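Local coordinates for glycoside hydrolase family 16 protein (Bacteroides ovatus, PDB 7KR6) that probably hydrolyses O-glycosidic bonds of mixed-linkage beta-glucans as a family 16 endo-glucanase, and here holds a glucan-derived 2-fluoro inhibitor, at residues D41-D46 with D79-I84; E113-L118 with I266-I271; Y171-A176 with N225-D230. The protein carries 1 engineered substitution. One frame throughout, in Å; residues are numbered along the deposited sequence.

Interactions 1 and 2 share one region of the beta-sandwich expected of family 16: strand 80-90 pairs with strand 261-271, which pairs in turn with strand 112-117, and the two contacts meet where Leu83 N lies 2.8 Å from Ile266 O. Interaction 2 is buried and rests on a ladder of backbone bonds. Interaction 1, partly buried, lays a loop against the strand through one hydroxyl bond and phenylalanine packing. Interaction 3 stands on the opposite side of the chain's centre from interaction 1, the centres of the two about 33 Å apart; it joins two loops by aromatic and amide packing and borders the second subunit.

Interaction 1. Residues D41-D46 with D79-I84; sequences DFNFFD and DKSVLI
Ser81 begins the contact along strand 80-90, its hydroxyl turned to the loop 41-46. With OG anti to the backbone N (chi1 -166°), Ser81 OG donates to Phe42 O at 2.8 Å; it lies in the carbonyl plane on a lone pair, with a C=O...donor angle of 133°. Beside this bond Asn43 OD1 rests 3.5 Å from Ser81 CB, so the amide touches the methylene rather than the hydroxyl. A water gives a 2.6 Å hydrogen bond to Asn43 O and a weak one to Ser81 OG. Val82 points its side chain away, whereas Leu83 points toward the loop. Leu83 CB sits over the centre of one face of the Phe42 ring, 3.7 Å from the centroid, in a CH-pi contact. From the same side chain CD2 reaches the CE1 and CZ rim of that ring, while Leu83 CD1 meets the edge of the Phe45 ring at CD1, 4.2 Å away. The branched leucine thus serves two rings, touching one over its face and the other near its plane. Trp50 meets Phe42, and Lys52 forms a cation-pi contact with Phe45. Following strand 38-40, the loop lies against strand 80-90, whose Leu83 pairs through its backbone with Ile266 of strand 261-271. The chemistry divides along the strand: one hydroxyl bond, with a weak water bridge, ties the loop backbone to Ser81, and apolar packing seats its phenylalanines at Leu83.

Interaction 2. Residues E113-L118 with I266-I271; sequences EASIKL and IDWVKI
Glu113 and Lys270 form a hydrogen-bonded pair at one end of an antiparallel ladder whose strand axes run 172° apart and approach to 4.7 Å. Their two bonds, Glu113 N to Lys270 O at 2.9 Å and Lys270 N to Glu113 O at 2.8 Å, are nearly straight; farther along, Ser115 N donates to Trp268 O and Asp267 N to Ser115 O. Because the carbonyl of Ser115 is taken by Asp267 while its N-H goes to Trp268, two successive residues of one strand face a single residue of the other, the pattern of a classic beta bulge. The indole of Trp268, swung between its backbone N and carbonyl carbon (chi1 53°), folds over Ser115, whose CB lies 3.7 Å from the centroid of the five-membered ring in a CH-pi contact. Glu113 CB meets the indole edge in plane. The side chains of Glu113 and Lys270 run alongside each other, but Glu113 OE1 stays 4.1 Å from Lys270 NZ, beyond a salt bridge, and OE2 bonds to Ser200. A water links Ser115 OG to Asp267 OD2, at 2.7 Å from each. On the other face, Ala114 packs against Val269, and Ile116 CG1 approaches Ile266 CG1 to 4.1 Å. Phe236 of strand 232-240 covers these four residues, while strand 112-117 pairs onward with strand 197-203 and strand 261-271 with strands 38-40 and 80-90.

Interaction 3. Residues Y171-A176 with N225-D230; sequences YGPSAA and NTYFHD
Tyr171 lays one face of its ring under the amide of Asn225, whose ND2 stands 3.3 Å above the ring plane, over its centre, with amide and ring planes 72° apart. Asn225 CG, anti to its backbone N (chi1 -165°), carries the amide there, and Asn225 OD1 accepts from Tyr227 N at 3.2 Å, closing an Asx turn that helps fix the amide's rotation. Tyr171 CB packs 3.6 Å from Tyr227 CG, and Tyr171 CD1 comes within 3.8 Å of Phe228 CE2, the two rings meeting obliquely. At Gly172 the backbone crosses the Tyr227 ring, placing Gly172 N 3.6 Å above the plane, over its centre. Pro173 then packs across the hydroxyl end of that tyrosine, its CD 3.5 Å from Tyr227 OH. Tyr171 follows His170 of the glycan pocket, but its side chain is about 10 Å from the bound 2-fluoroglucose, so the contact packs loops near the pocket without touching that sugar. It ties the loop leaving strand 164-171 to the one leading into strand 232-240. Ile169 of strand 164-171 touches Asn225 and Phe228, Gln181 of strand 179-186 bonds to Tyr171 OH, and Tyr183 of the second subunit packs on Tyr171.

Interaction 1. Residues D41-D46 with D79-I84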
# COMPACT_ATOMS: atom_id res chain seq x y z
N ASP A 41 -18.58 -26.71 -6.11
CA ASP A 41 -18.87 -27.06 -4.69
C ASP A 41 -17.69 -27.84 -4.10
O ASP A 41 -17.79 -28.19 -2.94
CB ASP A 41 -20.14 -27.91 -4.56
CG ASP A 41 -21.41 -27.09 -4.59
OD1 ASP A 41 -21.47 -26.10 -3.91
OD2 ASP A 41 -22.32 -27.43 -5.38
N PHE A 42 -16.65 -28.17 -4.86
CA PHE A 42 -15.46 -28.89 -4.39
C PHE A 42 -15.85 -30.24 -3.76
O PHE A 42 -15.30 -30.59 -2.73
CB PHE A 42 -14.68 -27.97 -3.43
CG PHE A 42 -14.04 -26.84 -4.18
CD1 PHE A 42 -13.05 -27.06 -5.14
CD2 PHE A 42 -14.38 -25.53 -3.90
CE1 PHE A 42 -12.50 -26.01 -5.87
CE2 PHE A 42 -13.82 -24.49 -4.63
CZ PHE A 42 -12.87 -24.73 -5.60
N ASN A 43 -16.70 -31.01 -4.44
CA ASN A 43 -16.91 -32.43 -4.05
C ASN A 43 -15.73 -33.26 -4.54
O ASN A 43 -15.56 -34.39 -4.08
CB ASN A 43 -18.23 -32.93 -4.61
CG ASN A 43 -19.41 -32.28 -3.94
OD1 ASN A 43 -19.40 -32.07 -2.74
ND2 ASN A 43 -20.41 -31.93 -4.71
N PHE A 44 -14.98 -32.74 -5.50
CA PHE A 44 -13.74 -33.33 -6.04
C PHE A 44 -12.93 -32.21 -6.67
O PHE A 44 -13.46 -31.10 -6.86
CB PHE A 44 -14.06 -34.44 -7.07
CG PHE A 44 -14.68 -33.98 -8.35
CD1 PHE A 44 -16.00 -33.62 -8.36
CD2 PHE A 44 -13.95 -33.92 -9.53
CE1 PHE A 44 -16.62 -33.18 -9.52
CE2 PHE A 44 -14.55 -33.42 -10.67
CZ PHE A 44 -15.88 -33.08 -10.67
N PHE A 45 -11.67 -32.51 -6.94
CA PHE A 45 -10.72 -31.60 -7.61
C PHE A 45 -10.90 -31.80 -9.12
O PHE A 45 -10.45 -32.83 -9.69
CB PHE A 45 -9.29 -31.85 -7.20
CG PHE A 45 -8.38 -30.78 -7.72
CD1 PHE A 45 -8.36 -29.54 -7.10
CD2 PHE A 45 -7.62 -30.96 -8.86
CE1 PHE A 45 -7.54 -28.54 -7.57
CE2 PHE A 45 -6.82 -29.94 -9.35
CZ PHE A 45 -6.79 -28.73 -8.69
N ASP A 46 -11.50 -30.81 -9.75
CA ASP A 46 -11.87 -30.86 -11.20
C ASP A 46 -10.74 -30.28 -12.05
O ASP A 46 -10.65 -29.03 -12.17
CB ASP A 46 -13.20 -30.21 -11.41
CG ASP A 46 -13.69 -30.29 -12.85
OD1 ASP A 46 -12.96 -30.81 -13.72
OD2 ASP A 46 -14.81 -29.87 -13.06
N ASP A 79 -19.47 -31.82 7.84
CA ASP A 79 -20.32 -32.37 6.75
C ASP A 79 -20.12 -31.56 5.46
O ASP A 79 -20.89 -31.77 4.53
CB ASP A 79 -21.79 -32.42 7.16
CG ASP A 79 -22.32 -31.14 7.77
OD1 ASP A 79 -21.69 -30.07 7.58
OD2 ASP A 79 -23.36 -31.22 8.46
N LYS A 80 -19.11 -30.69 5.38
CA LYS A 80 -18.82 -29.96 4.12
C LYS A 80 -17.76 -30.71 3.32
O LYS A 80 -16.89 -31.34 3.94
CB LYS A 80 -18.30 -28.56 4.42
CG LYS A 80 -19.29 -27.61 5.05
CD LYS A 80 -18.69 -26.23 5.33
CE LYS A 80 -19.64 -25.27 6.00
NZ LYS A 80 -19.96 -25.67 7.38
N SER A 81 -17.81 -30.61 1.99
CA SER A 81 -16.73 -31.00 1.08
C SER A 81 -16.07 -29.72 0.60
O SER A 81 -16.78 -28.86 0.11
CB SER A 81 -17.15 -31.87 -0.10
OG SER A 81 -15.97 -32.44 -0.71
N VAL A 82 -14.78 -29.62 0.79
CA VAL A 82 -14.06 -28.31 0.61
C VAL A 82 -12.74 -28.52 -0.11
O VAL A 82 -12.07 -29.58 0.01
CB VAL A 82 -13.84 -27.62 1.98
CG1 VAL A 82 -15.15 -27.43 2.69
CG2 VAL A 82 -12.86 -28.38 2.82
N LEU A 83 -12.28 -27.49 -0.79
CA LEU A 83 -10.88 -27.41 -1.24
C LEU A 83 -10.01 -27.08 -0.01
O LEU A 83 -10.32 -26.15 0.72
CB LEU A 83 -10.76 -26.33 -2.33
CG LEU A 83 -9.35 -26.03 -2.83
CD1 LEU A 83 -8.80 -27.17 -3.68
CD2 LEU A 83 -9.35 -24.71 -3.59
N ILE A 84 -8.88 -27.77 0.12
CA ILE A 84 -7.95 -27.58 1.28
C ILE A 84 -6.59 -27.20 0.74
O ILE A 84 -5.93 -27.97 0.02
CB ILE A 84 -7.88 -28.83 2.17
CG1 ILE A 84 -9.26 -29.34 2.55
CG2 ILE A 84 -7.04 -28.56 3.40
CD1 ILE A 84 -9.23 -30.69 3.22
O HOH W 1 -16.19 -35.59 -1.92

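Interaction 2. Residues E113-L118 with I266-I271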
# COMPACT_ATOMS: atom_id res chain seq x y z
N GLU A 113 -18.20 -15.04 -6.16
CA GLU A 113 -18.26 -15.22 -4.70
C GLU A 113 -17.59 -16.54 -4.33
O GLU A 113 -17.67 -17.53 -5.07
CB GLU A 113 -19.69 -15.27 -4.18
CG GLU A 113 -20.48 -14.04 -4.52
CD GLU A 113 -21.79 -13.95 -3.78
OE1 GLU A 113 -22.60 -14.89 -3.95
OE2 GLU A 113 -21.98 -12.99 -3.02
N ALA A 114 -16.92 -16.54 -3.18
CA ALA A 114 -16.37 -17.77 -2.60
C ALA A 114 -16.59 -17.75 -1.09
O ALA A 114 -16.52 -16.67 -0.50
CB ALA A 114 -14.93 -17.94 -2.94
N SER A 115 -16.79 -18.93 -0.54
CA SER A 115 -16.96 -19.16 0.91
C SER A 115 -15.67 -19.79 1.44
O SER A 115 -15.26 -20.89 0.97
CB SER A 115 -18.17 -20.03 1.20
OG SER A 115 -18.30 -20.31 2.58
N ILE A 116 -15.00 -19.07 2.34
CA ILE A 116 -13.62 -19.38 2.77
C ILE A 116 -13.54 -19.33 4.29
O ILE A 116 -13.98 -18.33 4.89
CB ILE A 116 -12.62 -18.39 2.14
CG1 ILE A 116 -12.76 -18.33 0.61
CG2 ILE A 116 -11.20 -18.75 2.51
CD1 ILE A 116 -11.88 -17.28 -0.05
N LYS A 117 -12.86 -20.33 4.81
CA LYS A 117 -12.45 -20.42 6.23
C LYS A 117 -10.94 -20.25 6.26
O LYS A 117 -10.23 -21.01 5.60
CB LYS A 117 -12.88 -21.75 6.84
CG LYS A 117 -12.53 -21.82 8.33
CD LYS A 117 -13.32 -22.89 9.02
CE LYS A 117 -12.49 -24.09 9.36
NZ LYS A 117 -13.36 -25.22 9.78
N LEU A 118 -10.48 -19.30 7.06
CA LEU A 118 -9.07 -18.86 7.08
C LEU A 118 -8.46 -19.31 8.40
O LEU A 118 -9.10 -19.22 9.45
CB LEU A 118 -9.00 -17.34 6.92
CG LEU A 118 -9.36 -16.81 5.55
CD1 LEU A 118 -9.39 -15.29 5.54
CD2 LEU A 118 -8.43 -17.39 4.49
N ILE A 266 -11.85 -23.74 1.18
CA ILE A 266 -12.81 -23.09 0.25
C ILE A 266 -13.97 -24.08 0.03
O ILE A 266 -13.74 -25.16 -0.53
CB ILE A 266 -12.16 -22.62 -1.07
CG1 ILE A 266 -10.96 -21.70 -0.86
CG2 ILE A 266 -13.18 -21.91 -1.92
CD1 ILE A 266 -9.63 -22.38 -0.60
N ASP A 267 -15.13 -23.70 0.52
CA ASP A 267 -16.33 -24.61 0.47
C ASP A 267 -16.88 -24.59 -0.94
O ASP A 267 -17.36 -25.65 -1.42
CB ASP A 267 -17.41 -24.14 1.43
CG ASP A 267 -18.53 -25.14 1.66
OD1 ASP A 267 -18.41 -26.27 1.12
OD2 ASP A 267 -19.47 -24.79 2.37
N TRP A 268 -16.82 -23.44 -1.59
CA TRP A 268 -17.44 -23.27 -2.93
C TRP A 268 -16.98 -21.94 -3.51
O TRP A 268 -16.56 -21.04 -2.78
CB TRP A 268 -18.98 -23.37 -2.91
CG TRP A 268 -19.70 -22.50 -1.93
CD1 TRP A 268 -20.26 -22.90 -0.75
CD2 TRP A 268 -20.00 -21.10 -2.05
NE1 TRP A 268 -20.88 -21.85 -0.14
CE2 TRP A 268 -20.76 -20.74 -0.92
CE3 TRP A 268 -19.72 -20.12 -3.00
CZ2 TRP A 268 -21.21 -19.45 -0.69
CZ3 TRP A 268 -20.16 -18.83 -2.77
CH2 TRP A 268 -20.89 -18.50 -1.63
N VAL A 269 -17.02 -21.88 -4.83
CA VAL A 269 -16.84 -20.62 -5.59
C VAL A 269 -17.91 -20.63 -6.67
O VAL A 269 -18.22 -21.70 -7.22
CB VAL A 269 -15.40 -20.45 -6.10
CG1 VAL A 269 -14.90 -21.62 -6.93
CG2 VAL A 269 -15.21 -19.13 -6.85
N LYS A 270 -18.48 -19.48 -6.92
CA LYS A 270 -19.50 -19.38 -7.99
C LYS A 270 -19.38 -18.06 -8.74
O LYS A 270 -19.02 -17.03 -8.17
CB LYS A 270 -20.89 -19.66 -7.41
CG LYS A 270 -21.44 -18.61 -6.48
CD LYS A 270 -22.80 -19.00 -5.93
CE LYS A 270 -23.34 -17.99 -4.94
NZ LYS A 270 -24.30 -18.63 -4.01
N ILE A 271 -19.78 -18.11 -10.01
CA ILE A 271 -19.86 -16.92 -10.88
C ILE A 271 -21.34 -16.77 -11.25
O ILE A 271 -21.93 -17.76 -11.75
CB ILE A 271 -18.97 -17.06 -12.13
CG1 ILE A 271 -17.56 -17.51 -11.76
CG2 ILE A 271 -18.98 -15.75 -12.90
CD1 ILE A 271 -16.65 -17.83 -12.93
O HOH W 2 -19.78 -22.35 3.51

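Interaction 3. Residues Y171-A176 with N225-D230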
# COMPACT_ATOMS: atom_id res chain seq x y z
N TYR A 171 -1.60 -3.34 -12.36
CA TYR A 171 -1.74 -3.15 -13.81
C TYR A 171 -0.53 -2.37 -14.31
O TYR A 171 0.40 -2.08 -13.55
CB TYR A 171 -3.10 -2.50 -14.07
CG TYR A 171 -3.34 -1.21 -13.34
CD1 TYR A 171 -3.82 -1.20 -12.05
CD2 TYR A 171 -3.07 0.03 -13.92
CE1 TYR A 171 -4.00 -0.02 -11.34
CE2 TYR A 171 -3.28 1.22 -13.26
CZ TYR A 171 -3.75 1.20 -11.94
OH TYR A 171 -3.98 2.40 -11.28
N GLY A 172 -0.51 -2.11 -15.61
CA GLY A 172 0.61 -1.39 -16.26
C GLY A 172 1.30 -2.30 -17.26
O GLY A 172 1.14 -3.51 -17.21
N PRO A 173 2.00 -1.70 -18.25
CA PRO A 173 2.47 -2.48 -19.38
C PRO A 173 3.68 -3.40 -19.13
O PRO A 173 3.91 -4.28 -20.00
CB PRO A 173 2.79 -1.42 -20.44
CG PRO A 173 3.05 -0.16 -19.66
CD PRO A 173 2.14 -0.25 -18.44
N SER A 174 4.38 -3.26 -18.01
CA SER A 174 5.54 -4.09 -17.65
C SER A 174 5.79 -3.97 -16.15
O SER A 174 5.22 -3.05 -15.56
CB SER A 174 6.77 -3.61 -18.40
OG SER A 174 7.18 -2.38 -17.83
N ALA A 175 6.68 -4.79 -15.60
CA ALA A 175 7.10 -4.73 -14.18
C ALA A 175 7.74 -3.36 -13.91
O ALA A 175 7.52 -2.81 -12.81
CB ALA A 175 8.05 -5.85 -13.83
N ALA A 176 8.49 -2.82 -14.88
CA ALA A 176 9.17 -1.51 -14.77
C ALA A 176 8.13 -0.39 -14.66
O ALA A 176 8.47 0.70 -14.10
CB ALA A 176 10.08 -1.30 -15.98
N ASN A 225 -9.57 2.46 -16.77
CA ASN A 225 -8.44 1.53 -16.53
C ASN A 225 -8.54 0.37 -17.50
O ASN A 225 -9.36 -0.50 -17.31
CB ASN A 225 -8.44 1.01 -15.09
CG ASN A 225 -7.11 0.38 -14.77
OD1 ASN A 225 -6.49 -0.23 -15.63
ND2 ASN A 225 -6.68 0.55 -13.52
N THR A 226 -7.75 0.40 -18.57
CA THR A 226 -7.88 -0.51 -19.71
C THR A 226 -7.56 -1.96 -19.33
O THR A 226 -7.92 -2.82 -20.14
CB THR A 226 -6.98 -0.08 -20.86
OG1 THR A 226 -5.61 -0.07 -20.47
CG2 THR A 226 -7.42 1.23 -21.46
N TYR A 227 -6.99 -2.22 -18.15
CA TYR A 227 -6.57 -3.59 -17.75
C TYR A 227 -7.70 -4.46 -17.16
O TYR A 227 -7.40 -5.66 -16.87
CB TYR A 227 -5.39 -3.47 -16.81
CG TYR A 227 -4.15 -2.97 -17.51
CD1 TYR A 227 -3.90 -1.61 -17.66
CD2 TYR A 227 -3.30 -3.88 -18.11
CE1 TYR A 227 -2.78 -1.18 -18.36
CE2 TYR A 227 -2.18 -3.47 -18.82
CZ TYR A 227 -1.93 -2.11 -18.95
OH TYR A 227 -0.84 -1.69 -19.66
N PHE A 228 -8.94 -3.94 -17.00
CA PHE A 228 -10.00 -4.68 -16.28
C PHE A 228 -11.28 -4.84 -17.08
O PHE A 228 -12.38 -4.78 -16.54
CB PHE A 228 -10.21 -4.01 -14.92
CG PHE A 228 -8.94 -4.05 -14.11
CD1 PHE A 228 -8.55 -5.22 -13.47
CD2 PHE A 228 -8.10 -2.94 -14.05
CE1 PHE A 228 -7.34 -5.27 -12.78
CE2 PHE A 228 -6.88 -3.02 -13.39
CZ PHE A 228 -6.52 -4.18 -12.74
N HIS A 229 -11.12 -5.17 -18.38
CA HIS A 229 -12.25 -5.20 -19.35
C HIS A 229 -12.13 -6.39 -20.31
O HIS A 229 -12.67 -6.31 -21.44
CB HIS A 229 -12.35 -3.87 -20.09
CG HIS A 229 -12.54 -2.74 -19.14
ND1 HIS A 229 -13.75 -2.42 -18.56
CD2 HIS A 229 -11.63 -1.90 -18.63
CE1 HIS A 229 -13.57 -1.41 -17.73
NE2 HIS A 229 -12.28 -1.06 -17.77
N ASP A 230 -11.51 -7.47 -19.84
CA ASP A 230 -11.32 -8.72 -20.61
C ASP A 230 -11.48 -9.87 -19.62
O ASP A 230 -11.52 -9.59 -18.43
CB ASP A 230 -9.97 -8.68 -21.33
CG ASP A 230 -9.93 -7.66 -22.48
OD1 ASP A 230 -10.59 -7.91 -23.53
OD2 ASP A 230 -9.24 -6.64 -22.35